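Local coordinates for Melibiose/raffinose/stachyose-binding protein MelE (Bacillus subtilis subsp. subtilis str. 168, PDB 4R6H) that binds melibiose, raffinose and stachyose and serves as the solute-binding part of the ABC transporter MelEDC-MsmX that imports them, at residues E104-L109 against T310-K315; L35-T40 against P89-T94. All blocks are in the same frame, centred on the assembly; numbering follows the deposited sequence. Where two conformers were deposited one is given.

Overall arrangement
Near the N terminus, strand 33-38 runs into the core of its lobe. The chain then makes helix 44-60, strand 64-69 and helix 75-84. Interaction 2 closes this loop by laying 89-94 beside 35-40. The chain goes on through helix 98-102 to 104-109. Some 200 residues later it comes back as strand 310-313, and interaction 1 closes that much longer loop. The two loops follow one another and neither nests nor crosses. They are joined through strands 91-92 and 310-313, which pair antiparallel. The contacts thus follow one another from 35-40 through 89-94 and 310-315 to the irregular segment 104-109, tying early chain to late chain.

Interaction 1: residues E104-L109 against T310-K315; sequences EYTADL and TLAAWK
Trp314 brings the CD1 edge of its indole against the backbone of Tyr105. Trp314 CD1 lies 3.4 Å from Tyr105 O, which sits in the plane of the ring at its edge. Trp314 CD1 is also 4.3 Å from Tyr105 CB. With CG anti to the backbone N (chi1 -180°), the indole turns back to Tyr105 although its CB points away. Trp314 NE1 comes to the edge of the Tyr105 ring, near its plane, so the two rings do not stack. Leu88 touches both side chains.

The backbones make one antiparallel bridge, with Thr106 and Trp314 as a non-hydrogen-bonded pair. Lys315 N gives a nearly straight bond to Tyr105 O (2.9 Å, 176° at the hydrogen). Ala107 N does the same to Ala313 O at 2.8 Å. The touching parts of the two segments run 115° apart in direction, and the pairing stays at this one bridge. Beside it a water donates to Ala107 O and accepts from Ala313 N.

Small side chains meet beside the bridge. Ala107 CB and Ala313 CB are 4.1 Å apart, and Leu320 of helix 320-331 packs on both. Thr106 sends its methyl CG2 to Ala312 CB (3.8 Å), while its OG1 makes a weak hydrogen bond to Tyr102 O. Thr106 O is taken by Lys132 NZ.

Strand 310-313 lies between strands 91-92 and 136-137, antiparallel to both. Trp314 also bonds to Asp90 through its backbone, so the chain just past this strand is held by 89-94 as well as by 104-109. A late strand returning antiparallel beside early parallel strands is the topology of the type II solute-binding protein lobe.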
loop_
_atom_site.group_PDB
_atom_site.type_symbol
_atom_site.label_atom_id
_atom_site.label_comp_id
_atom_site.label_asym_id
_atom_site.label_seq_id
_atom_site.Cartn_x
_atom_site.Cartn_y
_atom_site.Cartn_z
ATOM N N GLU A 104 -17.125 -6.674 -12.010
ATOM C CA GLU A 104 -18.280 -7.457 -12.433
ATOM C C GLU A 104 -18.940 -8.307 -11.349
ATOM O O GLU A 104 -19.980 -8.868 -11.588
ATOM C CB GLU A 104 -17.908 -8.398 -13.589
ATOM C CG GLU A 104 -17.349 -7.699 -14.822
ATOM C CD GLU A 104 -18.209 -6.533 -15.289
ATOM O OE1 GLU A 104 -19.453 -6.639 -15.242
ATOM O OE2 GLU A 104 -17.636 -5.506 -15.699
ATOM N N TYR A 105 -18.343 -8.411 -10.171
ATOM C CA TYR A 105 -18.873 -9.296 -9.125
ATOM C C TYR A 105 -19.413 -8.555 -7.892
ATOM O O TYR A 105 -20.080 -9.156 -7.076
ATOM C CB TYR A 105 -17.776 -10.268 -8.671
ATOM C CG TYR A 105 -17.269 -11.138 -9.802
ATOM C CD1 TYR A 105 -17.938 -12.283 -10.165
ATOM C CD2 TYR A 105 -16.134 -10.773 -10.517
ATOM C CE1 TYR A 105 -17.497 -13.075 -11.233
ATOM C CE2 TYR A 105 -15.680 -11.556 -11.578
ATOM C CZ TYR A 105 -16.380 -12.686 -11.921
ATOM O OH TYR A 105 -15.903 -13.450 -12.965
ATOM N N THR A 106 -19.027 -7.295 -7.739
ATOM C CA THR A 106 -19.330 -6.554 -6.513
ATOM C C THR A 106 -20.740 -6.004 -6.499
ATOM O O THR A 106 -21.246 -5.488 -7.528
ATOM C CB THR A 106 -18.367 -5.390 -6.298
ATOM O OG1 THR A 106 -18.191 -4.682 -7.533
ATOM C CG2 THR A 106 -17.010 -5.891 -5.858
ATOM N N ALA A 107 -21.391 -6.123 -5.339
ATOM C CA ALA A 107 -22.648 -5.395 -5.091
ATOM C C ALA A 107 -22.367 -3.919 -4.917
ATOM O O ALA A 107 -21.418 -3.536 -4.237
ATOM C CB ALA A 107 -23.325 -5.931 -3.851
ATOM N N ASP A 108 -23.211 -3.084 -5.507
ATOM C CA ASP A 108 -23.138 -1.670 -5.346
ATOM C C ASP A 108 -23.600 -1.295 -3.952
ATOM O O ASP A 108 -24.726 -1.615 -3.561
ATOM C CB ASP A 108 -23.968 -1.024 -6.460
ATOM C CG ASP A 108 -23.860 0.457 -6.519
ATOM O OD1 ASP A 108 -23.405 1.114 -5.559
ATOM O OD2 ASP A 108 -24.303 1.020 -7.562
ATOM N N LEU A 109 -22.722 -0.634 -3.172
ATOM C CA LEU A 109 -23.022 -0.300 -1.825
ATOM C C LEU A 109 -23.475 1.142 -1.657
ATOM O O LEU A 109 -23.557 1.619 -0.547
ATOM C CB LEU A 109 -21.805 -0.574 -0.945
ATOM C CG LEU A 109 -21.244 -1.978 -0.993
ATOM C CD1 LEU A 109 -20.059 -2.110 -0.017
ATOM C CD2 LEU A 109 -22.276 -3.049 -0.731
ATOM N N THR A 310 -10.577 -4.340 2.270
ATOM C CA THR A 310 -11.968 -4.001 2.059
ATOM C C THR A 310 -12.890 -5.187 2.295
ATOM O O THR A 310 -12.425 -6.322 2.401
ATOM C CB THR A 310 -12.260 -3.484 0.634
ATOM O OG1 THR A 310 -12.150 -4.579 -0.288
ATOM C CG2 THR A 310 -11.301 -2.367 0.213
ATOM N N LEU A 311 -14.163 -4.876 2.436
ATOM C CA LEU A 311 -15.250 -5.854 2.433
ATOM C C LEU A 311 -16.119 -5.464 1.253
ATOM O O LEU A 311 -16.801 -4.435 1.286
ATOM C CB LEU A 311 -16.081 -5.814 3.739
ATOM C CG LEU A 311 -15.371 -6.464 4.914
ATOM C CD1 LEU A 311 -15.970 -6.054 6.254
ATOM C CD2 LEU A 311 -15.386 -8.004 4.805
ATOM N N ALA A 312 -16.115 -6.311 0.226
ATOM C CA ALA A 312 -16.998 -6.236 -0.915
ATOM C C ALA A 312 -17.969 -7.403 -0.815
ATOM O O ALA A 312 -17.598 -8.491 -0.361
ATOM C CB ALA A 312 -16.201 -6.341 -2.202
ATOM N N ALA A 313 -19.226 -7.173 -1.168
ATOM C CA ALA A 313 -20.247 -8.233 -1.136
ATOM C C ALA A 313 -20.402 -8.765 -2.535
ATOM O O ALA A 313 -20.416 -8.027 -3.527
ATOM C CB ALA A 313 -21.578 -7.696 -0.615
ATOM N N TRP A 314 -20.564 -10.068 -2.636
ATOM C CA TRP A 314 -20.857 -10.652 -3.943
ATOM C C TRP A 314 -22.316 -10.348 -4.318
ATOM O O TRP A 314 -23.217 -10.686 -3.561
ATOM C CB TRP A 314 -20.669 -12.143 -3.867
ATOM C CG TRP A 314 -20.931 -12.869 -5.159
ATOM C CD1 TRP A 314 -20.817 -12.379 -6.426
ATOM C CD2 TRP A 314 -21.315 -14.241 -5.277
ATOM N NE1 TRP A 314 -21.117 -13.379 -7.348
ATOM C CE2 TRP A 314 -21.405 -14.527 -6.664
ATOM C CE3 TRP A 314 -21.566 -15.246 -4.362
ATOM C CZ2 TRP A 314 -21.793 -15.798 -7.147
ATOM C CZ3 TRP A 314 -21.928 -16.554 -4.853
ATOM C CH2 TRP A 314 -22.027 -16.783 -6.219
ATOM N N LYS A 315 -22.493 -9.718 -5.477
ATOM C CA LYS A 315 -23.821 -9.285 -5.922
ATOM C C LYS A 315 -24.808 -10.441 -6.032
ATOM O O LYS A 315 -26.007 -10.249 -5.836
ATOM C CB LYS A 315 -23.736 -8.517 -7.244
ATOM C CG LYS A 315 -23.385 -9.352 -8.468
ATOM C CD LYS A 315 -23.310 -8.489 -9.730
ATOM C CE LYS A 315 -22.959 -9.316 -10.955
ATOM N NZ LYS A 315 -24.113 -10.111 -11.460
HETATM O O HOH W 1 -19.454 -4.687 -2.671
#

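Interaction 2: residues L35-T40 against P89-T94; sequences LTIYST and PDLFDT
Asp93 reaches across to Thr40 and grips it with one carboxylate oxygen. Asp93 CB lies 3.7 Å from Tyr38 O. CG stands anti to the backbone N (chi1 -170°), which carries the carboxylate on toward the next residues of 35-40. At the tip, Asp93 OD2 accepts from Thr40 N at 3.0 Å, on its anti side. Asp93 OD2 also accepts from Thr40 OG1 at 2.7 Å, this time from above the carboxylate plane. A water that bonds to Ser39 OG donates to OD2 as well. OD1 takes Thr310 N and His95 N. Replacing Asp93 by alanine would take away the carboxylate, and Thr40 N and Thr310 N would probably lose these acceptors while the Thr40 hydroxyl became free to turn.

At the other end Asp90 and Thr36 hold each other. Asp90 OD2 accepts from Thr36 N at 2.8 Å and weakly from Thr36 OG1. In return Asp90 N donates to Thr36 OG1 at 3.1 Å. Asp90 OD1 bonds to Ser317 OG.

Between these two grips the backbones run parallel, with Leu91 N bonded to Thr36 O and Tyr38 N to Leu91 O, one residue on either side of Ile37. Ile37 and Leu91 lie side by side, their CD1 methyls 3.8 Å apart, against Phe326 of helix 320-331. On the other side Pro89 CG sits over one face of the Tyr38 ring, a CH-pi contact 3.7 Å from the centroid and 17° off the normal. Tyr38 OH bonds to Arg82 NE.

Each aspartate is buried but faces several donors. The hydrogen bonds described for the Asp93 carboxylate are donated to it, which is consistent with an ionised carboxylate whose negative charge is probably offset by backbone N-H groups, a hydroxyl and a water.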
loop_
_atom_site.group_PDB
_atom_site.type_symbol
_atom_site.label_atom_id
_atom_site.label_comp_id
_atom_site.label_asym_id
_atom_site.label_seq_id
_atom_site.Cartn_x
_atom_site.Cartn_y
_atom_site.Cartn_z
ATOM N N LEU A 35 -21.895 -17.469 6.862
ATOM C CA LEU A 35 -21.576 -16.241 6.093
ATOM C C LEU A 35 -20.067 -16.323 5.869
ATOM O O LEU A 35 -19.290 -16.342 6.831
ATOM C CB LEU A 35 -21.939 -15.013 6.919
ATOM C CG LEU A 35 -21.543 -13.656 6.268
ATOM C CD1 LEU A 35 -22.416 -13.360 5.077
ATOM C CD2 LEU A 35 -21.654 -12.531 7.276
ATOM N N THR A 36 -19.662 -16.476 4.600
ATOM C CA THR A 36 -18.267 -16.696 4.294
ATOM C C THR A 36 -17.586 -15.385 3.935
ATOM O O THR A 36 -18.099 -14.608 3.120
ATOM C CB THR A 36 -18.082 -17.690 3.145
ATOM O OG1 THR A 36 -18.845 -17.264 2.013
ATOM C CG2 THR A 36 -18.540 -19.102 3.566
ATOM N N ILE A 37 -16.447 -15.161 4.574
ATOM C CA ILE A 37 -15.692 -13.906 4.402
ATOM C C ILE A 37 -14.233 -14.239 4.100
ATOM O O ILE A 37 -13.590 -15.019 4.837
ATOM C CB ILE A 37 -15.702 -13.064 5.680
ATOM C CG1 ILE A 37 -17.127 -12.877 6.176
ATOM C CG2 ILE A 37 -14.969 -11.720 5.462
ATOM C CD1 ILE A 37 -17.290 -11.922 7.337
ATOM N N TYR A 38 -13.706 -13.687 3.004
ATOM C CA TYR A 38 -12.287 -13.832 2.663
ATOM C C TYR A 38 -11.571 -12.507 2.945
ATOM O O TYR A 38 -12.116 -11.431 2.636
ATOM C CB TYR A 38 -12.098 -14.140 1.172
ATOM C CG TYR A 38 -12.044 -15.592 0.738
ATOM C CD1 TYR A 38 -12.790 -16.571 1.366
ATOM C CD2 TYR A 38 -11.254 -15.939 -0.365
ATOM C CE1 TYR A 38 -12.723 -17.906 0.932
ATOM C CE2 TYR A 38 -11.166 -17.250 -0.803
ATOM C CZ TYR A 38 -11.904 -18.222 -0.165
ATOM O OH TYR A 38 -11.800 -19.516 -0.640
ATOM N N SER A 39 -10.338 -12.609 3.447
ATOM C CA SER A 39 -9.531 -11.482 3.855
ATOM C C SER A 39 -8.061 -11.678 3.489
ATOM O O SER A 39 -7.546 -12.803 3.683
ATOM C CB SER A 39 -9.675 -11.244 5.365
ATOM O OG SER A 39 -8.778 -10.210 5.813
ATOM N N THR A 40 -7.411 -10.597 3.047
ATOM C CA THR A 40 -5.933 -10.591 2.855
ATOM C C THR A 40 -5.126 -10.168 4.087
ATOM O O THR A 40 -3.917 -10.000 3.984
ATOM C CB THR A 40 -5.514 -9.710 1.669
ATOM O OG1 THR A 40 -5.698 -8.304 1.944
ATOM C CG2 THR A 40 -6.199 -10.140 0.389
ATOM N N PRO A 89 -17.060 -16.024 -2.290
ATOM C CA PRO A 89 -17.475 -15.870 -0.925
ATOM C C PRO A 89 -18.529 -14.778 -0.833
ATOM O O PRO A 89 -18.626 -13.912 -1.706
ATOM C CB PRO A 89 -16.186 -15.396 -0.229
ATOM C CG PRO A 89 -15.085 -15.593 -1.217
ATOM C CD PRO A 89 -15.738 -15.422 -2.522
ATOM N N ASP A 90 -19.280 -14.779 0.261
ATOM C CA ASP A 90 -20.316 -13.745 0.451
ATOM C C ASP A 90 -19.686 -12.347 0.552
ATOM O O ASP A 90 -20.175 -11.384 -0.005
ATOM C CB ASP A 90 -21.164 -14.039 1.675
ATOM C CG ASP A 90 -21.827 -15.426 1.611
ATOM O OD1 ASP A 90 -22.433 -15.738 0.555
ATOM O OD2 ASP A 90 -21.662 -16.191 2.592
ATOM N N LEU A 91 -18.572 -12.312 1.253
ATOM C CA LEU A 91 -17.796 -11.076 1.416
ATOM C C LEU A 91 -16.341 -11.396 1.106
ATOM O O LEU A 91 -15.828 -12.447 1.528
ATOM C CB LEU A 91 -17.901 -10.576 2.844
ATOM C CG LEU A 91 -19.232 -9.964 3.271
ATOM C CD1 LEU A 91 -19.386 -9.938 4.792
ATOM C CD2 LEU A 91 -19.401 -8.573 2.697
ATOM N N PHE A 92 -15.677 -10.475 0.438
ATOM C CA PHE A 92 -14.281 -10.689 0.071
ATOM C C PHE A 92 -13.526 -9.360 0.039
ATOM O O PHE A 92 -14.079 -8.300 -0.090
ATOM C CB PHE A 92 -14.167 -11.458 -1.251
ATOM C CG PHE A 92 -14.913 -10.841 -2.378
ATOM C CD1 PHE A 92 -16.258 -11.152 -2.599
ATOM C CD2 PHE A 92 -14.310 -9.917 -3.198
ATOM C CE1 PHE A 92 -16.946 -10.529 -3.626
ATOM C CE2 PHE A 92 -15.002 -9.323 -4.243
ATOM C CZ PHE A 92 -16.318 -9.626 -4.442
ATOM N N ASP A 93 -12.215 -9.477 0.136
ATOM C CA ASP A 93 -11.299 -8.330 0.156
ATOM C C ASP A 93 -10.825 -8.041 -1.264
ATOM O O ASP A 93 -10.292 -8.939 -1.974
ATOM C CB ASP A 93 -10.158 -8.727 1.065
ATOM C CG ASP A 93 -9.188 -7.582 1.434
ATOM O OD1 ASP A 93 -9.255 -6.493 0.845
ATOM O OD2 ASP A 93 -8.329 -7.867 2.340
ATOM N N THR A 94 -11.027 -6.817 -1.723
ATOM C CA THR A 94 -10.552 -6.457 -3.049
ATOM C C THR A 94 -9.087 -5.977 -3.088
ATOM O O THR A 94 -8.515 -5.903 -4.169
ATOM C CB THR A 94 -11.472 -5.409 -3.695
ATOM O OG1 THR A 94 -11.534 -4.250 -2.867
ATOM C CG2 THR A 94 -12.885 -5.964 -3.830
HETATM O O HOH W 2 -9.706 -7.935 4.794
#